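Local coordinates for endoglucanase (Uncultured bacterium, PDB 3X17), which hydrolyses internal beta-1,4-glucosidic bonds in cellulose as a glycoside hydrolase family 9 endoglucanase, at residues 143-148 with 257-262. Residues are numbered along the deposited sequence; the frame is centred on the assembly and turned at random.
Sequences VSHALD and RPEQDV. With ZN (zinc ion), chain C.
P258 sets its ring corner squarely on the imidazole of H145, beside a zinc site. P258 CG lies 3.7 Å from the centroid of the H145 ring and 12° off its normal, a CH-pi contact over the face. The two side chains cross at about a right angle. H145 CG sits between its backbone N and carbonyl carbon (chi1 69°), which turns the ring under the proline. The next atom of the same proline, CB, packs 3.6 Å from D148 CB. D148 OD2 binds zinc at 1.9 Å. C132, H149 and H175 complete the site. D148 OD1 accepts a weak hydrogen bond from H145 NE2, 3.3 Å long, and also accepts a hydrogen bond from the backbone N of V134.

E259 adds the one hydrogen bond between the segments. Its chain bends at chi2 (82°), and OE2 takes the backbone N-H of A146 at 3.2 Å. The donor stands above the carboxylate plane. The other oxygen, OE1, lies 3.2 Å from H145 CB and is buried without a polar partner. Replacing E259 by alanine removes the carboxylate; the A146 N-H would probably lose its acceptor, and a gap would probably open beside H145 CB. D261 OD2 is hydrogen-bonded to NE2 of the zinc ligand H149. The arrangement is a Cys-Asp-His-His zinc site in the family 9 domain, with the 257-262 loop packed against its aspartate.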
ATOM      1  N   VAL A 143     -10.855 -18.235  -7.160  1.00 37.65           N
ATOM      2  CA  VAL A 143     -10.559 -18.328  -5.735  1.00 38.31           C
ATOM      3  C   VAL A 143     -11.820 -18.774  -4.969  1.00 39.64           C
ATOM      4  O   VAL A 143     -12.933 -18.262  -5.217  1.00 38.37           O
ATOM      5  CB  VAL A 143     -10.016 -16.958  -5.195  1.00 39.19           C
ATOM      6  CG1 VAL A 143     -10.030 -16.896  -3.667  1.00 38.33           C
ATOM      7  CG2 VAL A 143      -8.617 -16.685  -5.744  1.00 36.40           C
ATOM      8  N   SER A 144     -11.663 -19.776  -4.107  1.00 40.50           N
ATOM      9  CA  SER A 144     -12.785 -20.269  -3.317  1.00 42.77           C
ATOM     10  C   SER A 144     -12.373 -20.844  -1.978  1.00 41.85           C
ATOM     11  O   SER A 144     -11.356 -21.533  -1.852  1.00 43.02           O
ATOM     12  CB  SER A 144     -13.617 -21.299  -4.096  1.00 45.19           C
ATOM     13  OG  SER A 144     -12.914 -22.519  -4.215  1.00 50.16           O
ATOM     14  N   HIS A 145     -13.197 -20.579  -0.979  1.00 40.92           N
ATOM     15  CA  HIS A 145     -13.087 -21.260   0.286  1.00 39.66           C
ATOM     16  C   HIS A 145     -14.422 -21.120   0.976  1.00 40.72           C
ATOM     17  O   HIS A 145     -15.155 -20.168   0.714  1.00 41.40           O
ATOM     18  CB  HIS A 145     -11.954 -20.654   1.139  1.00 39.67           C
ATOM     19  CG  HIS A 145     -12.226 -19.260   1.639  1.00 36.18           C
ATOM     20  ND1 HIS A 145     -11.496 -18.160   1.222  1.00 39.48           N
ATOM     21  CD2 HIS A 145     -13.067 -18.809   2.598  1.00 31.11           C
ATOM     22  CE1 HIS A 145     -11.915 -17.085   1.873  1.00 32.65           C
ATOM     23  NE2 HIS A 145     -12.884 -17.451   2.699  1.00 37.41           N
ATOM     24  N   ALA A 146     -14.753 -22.078   1.837  1.00 41.77           N
ATOM     25  CA  ALA A 146     -16.006 -22.026   2.585  1.00 42.49           C
ATOM     26  C   ALA A 146     -15.875 -21.018   3.719  1.00 42.67           C
ATOM     27  O   ALA A 146     -14.809 -20.428   3.924  1.00 42.77           O
ATOM     28  CB  ALA A 146     -16.353 -23.426   3.167  1.00 43.79           C
ATOM     29  N   LEU A 147     -16.933 -20.864   4.488  1.00 41.86           N
ATOM     30  CA  LEU A 147     -16.977 -19.943   5.595  1.00 41.74           C
ATOM     31  C   LEU A 147     -15.840 -20.150   6.551  1.00 40.72           C
ATOM     32  O   LEU A 147     -15.645 -21.222   7.033  1.00 41.47           O
ATOM     33  CB  LEU A 147     -18.263 -20.137   6.351  1.00 41.93           C
ATOM     34  CG  LEU A 147     -18.944 -18.972   7.033  1.00 44.39           C
ATOM     35  CD1 LEU A 147     -19.686 -19.389   8.228  1.00 43.75           C
ATOM     36  CD2 LEU A 147     -18.038 -17.880   7.341  1.00 46.53           C
ATOM     37  N   ASP A 148     -15.102 -19.101   6.847  1.00 40.62           N
ATOM     38  CA  ASP A 148     -13.939 -19.209   7.742  1.00 38.24           C
ATOM     39  C   ASP A 148     -14.133 -18.380   8.998  1.00 37.19           C
ATOM     40  O   ASP A 148     -14.659 -17.261   8.939  1.00 37.96           O
ATOM     41  CB  ASP A 148     -12.692 -18.708   7.014  1.00 37.83           C
ATOM     42  CG  ASP A 148     -12.878 -17.291   6.448  1.00 39.22           C
ATOM     43  OD1 ASP A 148     -13.915 -17.031   5.791  1.00 31.14           O
ATOM     44  OD2 ASP A 148     -12.011 -16.424   6.702  1.00 38.85           O
ATOM     45  N   ARG A 257      -6.029 -23.869   4.155  1.00 37.80           N
ATOM     46  CA  ARG A 257      -7.174 -22.986   3.910  1.00 40.84           C
ATOM     47  C   ARG A 257      -7.695 -22.347   5.194  1.00 39.06           C
ATOM     48  O   ARG A 257      -7.542 -22.916   6.277  1.00 38.95           O
ATOM     49  CB  ARG A 257      -8.331 -23.755   3.266  1.00 37.72           C
ATOM     50  CG  ARG A 257      -8.036 -24.299   1.887  1.00 47.33           C
ATOM     51  CD  ARG A 257      -8.879 -25.555   1.599  1.00 49.12           C
ATOM     52  NE  ARG A 257      -8.404 -26.237   0.399  1.00 51.99           N
ATOM     53  CZ  ARG A 257      -8.569 -25.766  -0.835  1.00 54.02           C
ATOM     54  NH1 ARG A 257      -9.214 -24.624  -1.017  1.00 51.91           N
ATOM     55  NH2 ARG A 257      -8.076 -26.427  -1.882  1.00 55.09           N
ATOM     56  N   PRO A 258      -8.409 -21.214   5.059  1.00 38.71           N
ATOM     57  CA  PRO A 258      -8.864 -20.499   6.251  1.00 37.48           C
ATOM     58  C   PRO A 258      -9.957 -21.257   6.995  1.00 38.22           C
ATOM     59  O   PRO A 258     -10.087 -21.091   8.207  1.00 36.60           O
ATOM     60  CB  PRO A 258      -9.406 -19.177   5.697  1.00 36.98           C
ATOM     61  CG  PRO A 258      -9.707 -19.427   4.289  1.00 36.98           C
ATOM     62  CD  PRO A 258      -8.731 -20.489   3.815  1.00 37.02           C
ATOM     63  N   GLU A 259     -10.762 -22.037   6.270  1.00 37.84           N
ATOM     64  CA  GLU A 259     -11.821 -22.827   6.901  1.00 41.19           C
ATOM     65  C   GLU A 259     -11.250 -24.025   7.636  1.00 40.89           C
ATOM     66  O   GLU A 259     -11.916 -24.603   8.472  1.00 39.59           O
ATOM     67  CB  GLU A 259     -12.859 -23.332   5.890  1.00 42.77           C
ATOM     68  CG  GLU A 259     -12.975 -22.531   4.614  1.00 50.07           C
ATOM     69  CD  GLU A 259     -11.911 -22.901   3.597  1.00 49.47           C
ATOM     70  OE1 GLU A 259     -10.833 -22.301   3.696  1.00 52.78           O
ATOM     71  OE2 GLU A 259     -12.160 -23.732   2.689  1.00 46.13           O
ATOM     72  N   GLN A 260     -10.027 -24.413   7.304  1.00 41.75           N
ATOM     73  CA  GLN A 260      -9.347 -25.430   8.099  1.00 43.70           C
ATOM     74  C   GLN A 260      -8.706 -24.868   9.376  1.00 43.86           C
ATOM     75  O   GLN A 260      -8.288 -25.639  10.255  1.00 42.61           O
ATOM     76  CB  GLN A 260      -8.334 -26.197   7.256  1.00 42.78           C
ATOM     77  CG  GLN A 260      -8.968 -26.932   6.074  1.00 51.39           C
ATOM     78  CD  GLN A 260      -7.941 -27.645   5.187  1.00 62.72           C
ATOM     79  OE1 GLN A 260      -8.194 -28.751   4.712  1.00 63.74           O
ATOM     80  NE2 GLN A 260      -6.798 -26.992   4.927  1.00 62.43           N
ATOM     81  N   ASP A 261      -8.621 -23.535   9.480  1.00 41.70           N
ATOM     82  CA  ASP A 261      -7.922 -22.917  10.610  1.00 41.60           C
ATOM     83  C   ASP A 261      -8.922 -22.761  11.729  1.00 42.17           C
ATOM     84  O   ASP A 261      -9.594 -21.737  11.846  1.00 40.39           O
ATOM     85  CB  ASP A 261      -7.315 -21.556  10.232  1.00 42.06           C
ATOM     86  CG  ASP A 261      -6.568 -20.903  11.398  1.00 44.74           C
ATOM     87  OD1 ASP A 261      -5.822 -21.607  12.096  1.00 44.93           O
ATOM     88  OD2 ASP A 261      -6.700 -19.673  11.604  1.00 46.92           O
ATOM     89  N   VAL A 262      -9.105 -23.833  12.485  1.00 43.34           N
ATOM     90  CA  VAL A 262     -10.301 -23.987  13.293  1.00 42.97           C
ATOM     91  C   VAL A 262      -9.955 -23.785  14.778  1.00 42.64           C
ATOM     92  O   VAL A 262     -10.830 -23.771  15.643  1.00 42.43           O
ATOM     93  CB  VAL A 262     -10.974 -25.360  12.967  1.00 44.88           C
ATOM     94  CG1 VAL A 262     -10.503 -26.472  13.903  1.00 43.54           C
ATOM     95  CG2 VAL A 262     -12.472 -25.231  12.908  1.00 46.59           C
TER
HETATM   96 ZN    ZN C 601     -10.846 -15.720   8.055  1.00 34.34          ZN